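Local coordinates for T-cell surface glycoprotein CD1A1 antigen (Gallus gallus, PDB 3JVG) that probably binds lipid antigens in its hydrophobic groove and presents them at the cell surface to T cells, as other CD1 glycoproteins do, at residues 48-56 against 168-176; 96-107 against 158-167. All blocks are in the same frame, centred on the assembly; numbering follows the deposited sequence.

Contact 1 (48-56 against 168-176); sequences YRPWLRPSL and LFIQAGKAD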
loop_
_atom_site.group_PDB
_atom_site.type_symbol
_atom_site.label_atom_id
_atom_site.label_comp_id
_atom_site.label_asym_id
_atom_site.label_seq_id
_atom_site.Cartn_x
_atom_site.Cartn_y
_atom_site.Cartn_z
ATOM N N TYR A 48 -14.163 -7.996 3.015
ATOM C CA TYR A 48 -13.812 -8.273 1.613
ATOM C C TYR A 48 -13.525 -9.758 1.335
ATOM O O TYR A 48 -13.515 -10.172 0.192
ATOM C CB TYR A 48 -12.537 -7.502 1.257
ATOM C CG TYR A 48 -12.640 -5.980 1.209
ATOM C CD1 TYR A 48 -13.881 -5.326 1.066
ATOM C CD2 TYR A 48 -11.483 -5.191 1.218
ATOM C CE1 TYR A 48 -13.967 -3.949 0.971
ATOM C CE2 TYR A 48 -11.569 -3.810 1.113
ATOM C CZ TYR A 48 -12.817 -3.203 1.002
ATOM O OH TYR A 48 -12.900 -1.842 0.905
ATOM N N ARG A 49 -13.201 -10.536 2.368
ATOM C CA ARG A 49 -12.800 -11.931 2.189
ATOM C C ARG A 49 -13.881 -12.853 2.792
ATOM O O ARG A 49 -14.348 -12.620 3.880
ATOM C CB ARG A 49 -11.419 -12.198 2.844
ATOM C CG ARG A 49 -10.214 -11.313 2.322
ATOM C CD ARG A 49 -10.128 -11.284 0.775
ATOM N NE ARG A 49 -9.973 -12.644 0.244
ATOM C CZ ARG A 49 -10.479 -13.074 -0.912
ATOM N NH1 ARG A 49 -11.181 -12.243 -1.648
ATOM N NH2 ARG A 49 -10.289 -14.324 -1.325
ATOM N N PRO A 50 -14.277 -13.882 2.052
ATOM C CA PRO A 50 -15.347 -14.754 2.473
ATOM C C PRO A 50 -15.025 -15.596 3.702
ATOM O O PRO A 50 -15.939 -15.995 4.387
ATOM C CB PRO A 50 -15.573 -15.663 1.276
ATOM C CG PRO A 50 -14.719 -15.174 0.193
ATOM C CD PRO A 50 -13.829 -14.119 0.671
ATOM N N TRP A 51 -13.759 -15.876 3.984
ATOM C CA TRP A 51 -13.410 -16.667 5.193
ATOM C C TRP A 51 -13.510 -15.853 6.515
ATOM O O TRP A 51 -13.560 -16.420 7.593
ATOM C CB TRP A 51 -12.023 -17.290 5.030
ATOM C CG TRP A 51 -10.947 -16.259 4.642
ATOM C CD1 TRP A 51 -10.494 -15.965 3.382
ATOM C CD2 TRP A 51 -10.230 -15.403 5.542
ATOM N NE1 TRP A 51 -9.522 -14.972 3.448
ATOM C CE2 TRP A 51 -9.360 -14.608 4.764
ATOM C CE3 TRP A 51 -10.237 -15.235 6.939
ATOM C CZ2 TRP A 51 -8.510 -13.650 5.340
ATOM C CZ3 TRP A 51 -9.387 -14.282 7.513
ATOM C CH2 TRP A 51 -8.551 -13.508 6.717
ATOM N N LEU A 52 -13.595 -14.529 6.427
ATOM C CA LEU A 52 -13.612 -13.692 7.661
ATOM C C LEU A 52 -14.783 -13.936 8.603
ATOM O O LEU A 52 -14.583 -14.377 9.760
ATOM C CB LEU A 52 -13.622 -12.207 7.291
ATOM C CG LEU A 52 -12.556 -11.134 7.436
ATOM C CD1 LEU A 52 -11.281 -11.469 8.237
ATOM C CD2 LEU A 52 -12.306 -10.496 6.051
ATOM N N ARG A 53 -16.001 -13.625 8.136
ATOM C CA ARG A 53 -17.190 -13.685 9.007
ATOM C C ARG A 53 -17.416 -15.019 9.677
ATOM O O ARG A 53 -17.732 -15.037 10.827
ATOM C CB ARG A 53 -18.487 -13.216 8.310
ATOM C CG ARG A 53 -18.514 -11.716 7.960
ATOM C CD ARG A 53 -18.459 -10.813 9.222
ATOM N NE ARG A 53 -19.711 -10.890 10.000
ATOM C CZ ARG A 53 -20.227 -9.927 10.774
ATOM N NH1 ARG A 53 -19.630 -8.746 10.897
ATOM N NH2 ARG A 53 -21.356 -10.152 11.434
ATOM N N PRO A 54 -17.207 -16.153 8.978
ATOM C CA PRO A 54 -17.469 -17.393 9.673
ATOM C C PRO A 54 -16.323 -17.817 10.570
ATOM O O PRO A 54 -16.451 -18.830 11.289
ATOM C CB PRO A 54 -17.621 -18.410 8.520
ATOM C CG PRO A 54 -17.674 -17.575 7.221
ATOM C CD PRO A 54 -16.842 -16.400 7.569
ATOM N N SER A 55 -15.216 -17.070 10.551
ATOM C CA SER A 55 -14.085 -17.463 11.360
ATOM C C SER A 55 -14.310 -17.136 12.828
ATOM O O SER A 55 -13.695 -17.761 13.666
ATOM C CB SER A 55 -12.755 -16.899 10.833
ATOM O OG SER A 55 -12.569 -15.553 11.268
ATOM N N LEU A 56 -15.204 -16.189 13.128
ATOM C CA LEU A 56 -15.552 -15.858 14.532
ATOM C C LEU A 56 -17.068 -15.787 14.663
ATOM O O LEU A 56 -17.748 -15.510 13.665
ATOM C CB LEU A 56 -15.014 -14.485 14.906
ATOM C CG LEU A 56 -13.597 -14.051 15.319
ATOM C CD1 LEU A 56 -12.782 -15.101 16.126
ATOM C CD2 LEU A 56 -12.923 -13.612 14.224
ATOM N N LEU A 168 -5.555 -17.430 14.256
ATOM C CA LEU A 168 -6.790 -17.894 13.692
ATOM C C LEU A 168 -7.001 -17.458 12.225
ATOM O O LEU A 168 -7.515 -18.243 11.420
ATOM C CB LEU A 168 -7.888 -17.336 14.552
ATOM C CG LEU A 168 -9.255 -17.363 13.939
ATOM C CD1 LEU A 168 -9.875 -18.737 14.183
ATOM C CD2 LEU A 168 -10.001 -16.304 14.680
ATOM N N PHE A 169 -6.639 -16.214 11.892
ATOM C CA PHE A 169 -6.758 -15.693 10.516
ATOM C C PHE A 169 -5.764 -16.381 9.545
ATOM O O PHE A 169 -6.105 -16.649 8.376
ATOM C CB PHE A 169 -6.555 -14.158 10.491
ATOM C CG PHE A 169 -7.762 -13.356 10.965
ATOM C CD1 PHE A 169 -8.928 -13.993 11.414
ATOM C CD2 PHE A 169 -7.740 -11.970 10.959
ATOM C CE1 PHE A 169 -10.045 -13.260 11.809
ATOM C CE2 PHE A 169 -8.872 -11.231 11.367
ATOM C CZ PHE A 169 -10.030 -11.889 11.793
ATOM N N ILE A 170 -4.546 -16.656 10.025
ATOM C CA ILE A 170 -3.587 -17.469 9.259
ATOM C C ILE A 170 -4.225 -18.813 8.840
ATOM O O ILE A 170 -4.067 -19.244 7.694
ATOM C CB ILE A 170 -2.280 -17.739 10.024
ATOM C CG1 ILE A 170 -1.551 -16.422 10.335
ATOM C CG2 ILE A 170 -1.367 -18.743 9.238
ATOM C CD1 ILE A 170 -0.380 -16.594 11.300
ATOM N N GLN A 171 -4.966 -19.442 9.753
ATOM C CA GLN A 171 -5.608 -20.709 9.455
ATOM C C GLN A 171 -6.833 -20.537 8.584
ATOM O O GLN A 171 -6.995 -21.264 7.629
ATOM C CB GLN A 171 -5.990 -21.497 10.725
ATOM C CG GLN A 171 -4.878 -22.409 11.330
ATOM C CD GLN A 171 -3.817 -22.860 10.310
ATOM O OE1 GLN A 171 -2.642 -22.448 10.385
ATOM N NE2 GLN A 171 -4.238 -23.674 9.335
ATOM N N ALA A 172 -7.713 -19.608 8.934
ATOM C CA ALA A 172 -8.943 -19.406 8.162
ATOM C C ALA A 172 -8.681 -18.897 6.728
ATOM O O ALA A 172 -9.325 -19.345 5.760
ATOM C CB ALA A 172 -9.863 -18.456 8.890
ATOM N N GLY A 173 -7.730 -17.984 6.584
ATOM C CA GLY A 173 -7.418 -17.429 5.271
ATOM C C GLY A 173 -6.208 -18.035 4.570
ATOM O O GLY A 173 -5.572 -17.376 3.727
ATOM N N LYS A 174 -5.885 -19.290 4.895
ATOM C CA LYS A 174 -4.647 -19.906 4.436
ATOM C C LYS A 174 -4.598 -19.900 2.910
ATOM O O LYS A 174 -3.568 -19.736 2.358
ATOM C CB LYS A 174 -4.429 -21.316 5.010
ATOM C CG LYS A 174 -5.504 -22.321 4.661
ATOM C CD LYS A 174 -5.176 -23.680 5.267
ATOM C CE LYS A 174 -6.408 -24.606 5.363
ATOM N NZ LYS A 174 -7.382 -24.123 6.392
ATOM N N ALA A 175 -5.743 -20.086 2.267
ATOM C CA ALA A 175 -5.838 -20.027 0.803
ATOM C C ALA A 175 -5.368 -18.704 0.219
ATOM O O ALA A 175 -4.695 -18.705 -0.797
ATOM C CB ALA A 175 -7.267 -20.340 0.348
ATOM N N ASP A 176 -5.708 -17.576 0.846
ATOM C CA ASP A 176 -5.212 -16.285 0.383
ATOM C C ASP A 176 -3.697 -16.169 0.599
ATOM O O ASP A 176 -2.920 -15.739 -0.293
ATOM C CB ASP A 176 -5.926 -15.164 1.130
ATOM C CG ASP A 176 -7.390 -14.989 0.672
ATOM O OD1 ASP A 176 -7.816 -15.659 -0.295
ATOM O OD2 ASP A 176 -8.091 -14.136 1.255
#
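Trp51 swings its CG into the space between its backbone N and carbonyl carbon (chi1 52°), which lays the indole across the end of helix 148-172, while Asp176 sets its CG beside its own backbone N (chi1 -73°), which points OD2 at the indole N-H. In the MHC class I-like platform of this protein, the contact joins the lead-in to the first groove helix to the end of the second and the short helix 174-177 that follows it. Gly173, where the chain leaves that long helix, lies over the indole, its CA 3.5 Å from the centroid of the five-membered ring, and Arg49 CB lies over the rim of the opposite face. The far rim of the indole points edge-to-face at Phe169, whose ring centroid is 5.6 Å from that of the six-membered ring. Leu52 CD1 also packs over Phe169, whereas Ser55 OG and Leu56 CD2 border its edge, and Ala172 CB fills in beside Trp51 CE3. Arg49 grips Asp176 side-on, giving NE to OD2 and NH2 to OD1 in a two-nitrogen salt bridge. OD2 takes a second donor from the other face of the carboxylate: Trp51 NE1, 2.7 Å from Asp176 OD2, along a nearly straight 172° bond.

Contact 2 (96-107 against 158-167); sequences GCELQSNGTIRT and LNDTCVDILR. With NAG (2-acetamido-2-deoxy-beta-D-glucopyranose), chain I.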
loop_
_atom_site.group_PDB
_atom_site.type_symbol
_atom_site.label_atom_id
_atom_site.label_comp_id
_atom_site.label_asym_id
_atom_site.label_seq_id
_atom_site.Cartn_x
_atom_site.Cartn_y
_atom_site.Cartn_z
ATOM N N GLY A 96 -1.340 -3.160 15.353
ATOM C CA GLY A 96 -1.330 -4.579 14.988
ATOM C C GLY A 96 -0.275 -5.437 15.661
ATOM O O GLY A 96 0.280 -5.037 16.676
ATOM N N CYS A 97 0.020 -6.600 15.072
ATOM C CA CYS A 97 0.996 -7.505 15.629
ATOM C C CYS A 97 1.514 -8.348 14.519
ATOM O O CYS A 97 0.836 -8.494 13.489
ATOM C CB CYS A 97 0.398 -8.396 16.738
ATOM S SG CYS A 97 -1.061 -9.379 16.178
ATOM N N GLU A 98 2.703 -8.917 14.726
ATOM C CA GLU A 98 3.353 -9.744 13.743
ATOM C C GLU A 98 3.862 -10.998 14.452
ATOM O O GLU A 98 4.325 -10.915 15.570
ATOM C CB GLU A 98 4.481 -8.956 13.036
ATOM C CG GLU A 98 5.418 -9.779 12.163
ATOM C CD GLU A 98 6.721 -9.048 11.726
ATOM O OE1 GLU A 98 7.723 -9.761 11.404
ATOM O OE2 GLU A 98 6.749 -7.785 11.672
ATOM N N LEU A 99 3.741 -12.142 13.797
ATOM C CA LEU A 99 4.197 -13.405 14.312
ATOM C C LEU A 99 5.331 -13.893 13.412
ATOM O O LEU A 99 5.103 -14.139 12.235
ATOM C CB LEU A 99 3.058 -14.442 14.250
ATOM C CG LEU A 99 2.557 -15.310 15.420
ATOM C CD1 LEU A 99 2.193 -16.684 14.890
ATOM C CD2 LEU A 99 3.514 -15.496 16.646
ATOM N N GLN A 100 6.539 -14.030 13.946
ATOM C CA GLN A 100 7.589 -14.782 13.227
ATOM C C GLN A 100 7.380 -16.294 13.281
ATOM O O GLN A 100 6.552 -16.774 14.068
ATOM C CB GLN A 100 8.979 -14.409 13.722
ATOM C CG GLN A 100 9.517 -13.141 13.051
ATOM C CD GLN A 100 9.688 -11.978 14.018
ATOM O OE1 GLN A 100 10.451 -12.070 14.995
ATOM N NE2 GLN A 100 9.005 -10.868 13.740
ATOM N N SER A 101 8.101 -17.045 12.437
ATOM C CA SER A 101 8.066 -18.533 12.498
ATOM C C SER A 101 8.646 -19.009 13.832
ATOM O O SER A 101 8.157 -19.998 14.395
ATOM C CB SER A 101 8.766 -19.199 11.298
ATOM O OG SER A 101 10.144 -18.855 11.203
ATOM N N ASN A 102 9.682 -18.286 14.305
ATOM C CA ASN A 102 10.177 -18.282 15.705
ATOM C C ASN A 102 9.046 -18.611 16.699
ATOM O O ASN A 102 9.198 -19.459 17.566
ATOM C CB ASN A 102 10.757 -16.875 16.083
ATOM C CG ASN A 102 12.278 -16.714 15.794
ATOM O OD1 ASN A 102 13.019 -16.024 16.530
ATOM N ND2 ASN A 102 12.727 -17.318 14.713
ATOM N N GLY A 103 7.910 -17.932 16.540
ATOM C CA GLY A 103 6.891 -17.862 17.570
ATOM C C GLY A 103 6.964 -16.496 18.237
ATOM O O GLY A 103 6.094 -16.129 19.040
ATOM N N THR A 104 8.012 -15.748 17.893
ATOM C CA THR A 104 8.232 -14.401 18.405
ATOM C C THR A 104 7.155 -13.365 17.974
ATOM O O THR A 104 6.790 -13.269 16.798
ATOM C CB THR A 104 9.665 -13.934 18.059
ATOM O OG1 THR A 104 10.600 -14.738 18.795
ATOM C CG2 THR A 104 9.887 -12.449 18.400
ATOM N N ILE A 105 6.655 -12.608 18.951
ATOM C CA ILE A 105 5.587 -11.637 18.720
ATOM C C ILE A 105 6.189 -10.253 18.639
ATOM O O ILE A 105 7.021 -9.902 19.478
ATOM C CB ILE A 105 4.525 -11.699 19.857
ATOM C CG1 ILE A 105 3.790 -13.046 19.828
ATOM C CG2 ILE A 105 3.519 -10.537 19.787
ATOM C CD1 ILE A 105 3.299 -13.498 21.212
ATOM N N ARG A 106 5.795 -9.482 17.620
ATOM C CA ARG A 106 6.060 -8.044 17.649
ATOM C C ARG A 106 4.721 -7.340 17.605
ATOM O O ARG A 106 3.844 -7.738 16.831
ATOM C CB ARG A 106 6.970 -7.598 16.506
ATOM C CG ARG A 106 7.247 -6.048 16.483
ATOM C CD ARG A 106 8.125 -5.658 15.295
ATOM N NE ARG A 106 7.331 -5.609 14.070
ATOM C CZ ARG A 106 6.773 -4.511 13.574
ATOM N NH1 ARG A 106 6.907 -3.326 14.180
ATOM N NH2 ARG A 106 6.080 -4.611 12.453
ATOM N N THR A 107 4.537 -6.318 18.448
ATOM C CA THR A 107 3.302 -5.559 18.454
ATOM C C THR A 107 3.639 -4.137 18.079
ATOM O O THR A 107 4.781 -3.710 18.241
ATOM C CB THR A 107 2.593 -5.519 19.863
ATOM O OG1 THR A 107 3.447 -4.838 20.815
ATOM C CG2 THR A 107 2.199 -6.884 20.323
ATOM N N LEU A 158 -3.071 -5.785 22.261
ATOM C CA LEU A 158 -1.905 -5.982 21.375
ATOM C C LEU A 158 -1.281 -7.369 21.568
ATOM O O LEU A 158 -1.114 -8.094 20.604
ATOM C CB LEU A 158 -0.836 -4.884 21.562
ATOM C CG LEU A 158 -1.181 -3.465 21.081
ATOM C CD1 LEU A 158 -0.072 -2.475 21.605
ATOM C CD2 LEU A 158 -1.403 -3.368 19.551
ATOM N N ASN A 159 -1.006 -7.769 22.799
ATOM C CA ASN A 159 -0.181 -8.964 23.031
ATOM C C ASN A 159 -0.949 -10.286 23.037
ATOM O O ASN A 159 -0.349 -11.329 22.782
ATOM C CB ASN A 159 0.683 -8.835 24.294
ATOM C CG ASN A 159 1.969 -9.703 24.228
ATOM O OD1 ASN A 159 2.666 -9.694 23.212
ATOM N ND2 ASN A 159 2.279 -10.439 25.309
ATOM N N ASP A 160 -2.256 -10.247 23.322
ATOM C CA ASP A 160 -3.048 -11.461 23.459
ATOM C C ASP A 160 -4.120 -11.547 22.368
ATOM O O ASP A 160 -4.121 -12.456 21.516
ATOM C CB ASP A 160 -3.686 -11.544 24.851
ATOM C CG ASP A 160 -2.650 -11.443 25.993
ATOM O OD1 ASP A 160 -1.562 -12.081 25.945
ATOM O OD2 ASP A 160 -2.909 -10.689 26.950
ATOM N N THR A 161 -5.027 -10.583 22.364
ATOM C CA THR A 161 -6.132 -10.686 21.470
ATOM C C THR A 161 -5.755 -10.488 19.978
ATOM O O THR A 161 -6.226 -11.244 19.131
ATOM C CB THR A 161 -7.421 -9.969 21.985
ATOM O OG1 THR A 161 -7.978 -9.083 21.018
ATOM C CG2 THR A 161 -7.281 -9.367 23.343
ATOM N N CYS A 162 -4.881 -9.522 19.678
ATOM C CA CYS A 162 -4.401 -9.364 18.301
ATOM C C CYS A 162 -3.702 -10.630 17.798
ATOM O O CYS A 162 -3.992 -11.084 16.709
ATOM C CB CYS A 162 -3.407 -8.213 18.208
ATOM S SG CYS A 162 -3.214 -7.723 16.551
ATOM N N VAL A 163 -2.788 -11.179 18.594
ATOM C CA VAL A 163 -2.046 -12.411 18.275
ATOM C C VAL A 163 -2.978 -13.630 18.096
ATOM O O VAL A 163 -2.854 -14.407 17.114
ATOM C CB VAL A 163 -0.958 -12.705 19.378
ATOM C CG1 VAL A 163 -0.357 -14.091 19.246
ATOM C CG2 VAL A 163 0.138 -11.647 19.358
ATOM N N ASP A 164 -3.911 -13.793 19.035
ATOM C CA ASP A 164 -4.839 -14.878 18.947
ATOM C C ASP A 164 -5.657 -14.799 17.673
ATOM O O ASP A 164 -5.889 -15.819 17.039
ATOM C CB ASP A 164 -5.791 -14.857 20.113
ATOM C CG ASP A 164 -5.119 -15.210 21.453
ATOM O OD1 ASP A 164 -3.897 -15.557 21.508
ATOM O OD2 ASP A 164 -5.860 -15.115 22.458
ATOM N N ILE A 165 -6.149 -13.613 17.340
ATOM C CA ILE A 165 -6.908 -13.436 16.114
ATOM C C ILE A 165 -6.019 -13.673 14.880
ATOM O O ILE A 165 -6.447 -14.350 13.922
ATOM C CB ILE A 165 -7.575 -12.079 16.036
ATOM C CG1 ILE A 165 -8.676 -12.014 17.108
ATOM C CG2 ILE A 165 -8.143 -11.847 14.603
ATOM C CD1 ILE A 165 -9.211 -10.617 17.428
ATOM N N LEU A 166 -4.794 -13.154 14.926
ATOM C CA LEU A 166 -3.811 -13.451 13.882
ATOM C C LEU A 166 -3.694 -14.969 13.623
ATOM O O LEU A 166 -3.883 -15.399 12.471
ATOM C CB LEU A 166 -2.413 -12.801 14.154
ATOM C CG LEU A 166 -1.325 -13.040 13.097
ATOM C CD1 LEU A 166 -1.805 -12.747 11.636
ATOM C CD2 LEU A 166 0.025 -12.337 13.350
ATOM N N ARG A 167 -3.419 -15.767 14.676
ATOM C CA ARG A 167 -3.194 -17.211 14.507
ATOM C C ARG A 167 -4.380 -17.831 13.804
ATOM O O ARG A 167 -4.231 -18.646 12.881
ATOM C CB ARG A 167 -3.024 -17.939 15.824
ATOM C CG ARG A 167 -1.779 -17.561 16.522
ATOM C CD ARG A 167 -1.483 -18.504 17.687
ATOM N NE ARG A 167 -0.114 -18.944 17.476
ATOM C CZ ARG A 167 0.954 -18.444 18.099
ATOM N NH1 ARG A 167 0.817 -17.514 19.054
ATOM N NH2 ARG A 167 2.166 -18.917 17.796
HETATM C C1 NAG I . 3.421 -11.345 25.433
HETATM C C2 NAG I . 4.198 -11.102 26.754
HETATM C C3 NAG I . 5.308 -12.150 27.011
HETATM C C4 NAG I . 4.674 -13.545 27.054
HETATM C C5 NAG I . 3.788 -13.832 25.805
HETATM C C6 NAG I . 2.913 -15.075 26.072
HETATM C C7 NAG I . 3.967 -8.836 27.616
HETATM C C8 NAG I . 4.553 -7.471 27.741
HETATM N N2 NAG I . 4.684 -9.723 26.915
HETATM O O3 NAG I . 6.027 -11.886 28.214
HETATM O O4 NAG I . 5.670 -14.551 27.286
HETATM O O5 NAG I . 2.970 -12.720 25.355
HETATM O O6 NAG I . 2.247 -15.541 24.920
HETATM O O7 NAG I . 2.873 -9.084 28.148
#
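Cys97 on strand 96-99 and Cys162 on helix 158-167 bring their sulfurs together at the centre of this contact, where the strand and helix axes approach to 7.9 Å at 60°. The two cysteines form a disulfide in this protein, yet here Cys97 SG and Cys162 SG are 2.7 Å apart, longer than a normal S-S bond, so an intact link is doubtful in these coordinates. Packing is close on the buried side. Leu166 sends CD2 against the strand backbone and rests it 3.8 Å from Leu99 CB, and Val163 CG2 meets Ile105 CG2 at 3.6 Å, the two branched side chains crossing at about a right angle. Thr107 holds OG1 between its backbone N and carbonyl carbon (chi1 63°), which leaves CG2 facing Leu158 O at 3.5 Å. No hydrogen bond joins the two segments; besides the cysteine pair, the contact is largely apolar. Toward solvent it is more open to water: Leu99 CD1 lies over the outer part of one face of the exposed Arg167 guanidinium, 3.7 Å from Arg167 NH2. At the other end Asn159 carries a glycan through ND2, while its OD1 lies beside Ile105 CG2. A cysteine pair joining the second groove helix to a floor strand is a hallmark of the MHC class I platform, which CD1 proteins share.

In the fold
From the N terminus the chain first lays down four antiparallel strands, 6-18 to 45-47, and then enters 48-56, the first half of contact 1. Helix 58-82 follows as one wall of the groove, after which strands 89-99 and 105-113 return to the floor and supply the first half of contact 2. Two more strands and helix 135-145 lead into helix 148-172, which meets 96-107 first, closing the shorter loop, and, with helix 174-177 after it, then reaches 48-56 to close the longer one. Contact 2 thus lies wholly within the span of contact 1. Contact 2 seats the long helix on the sheet; contact 1 ties its end to the approach of the facing helix.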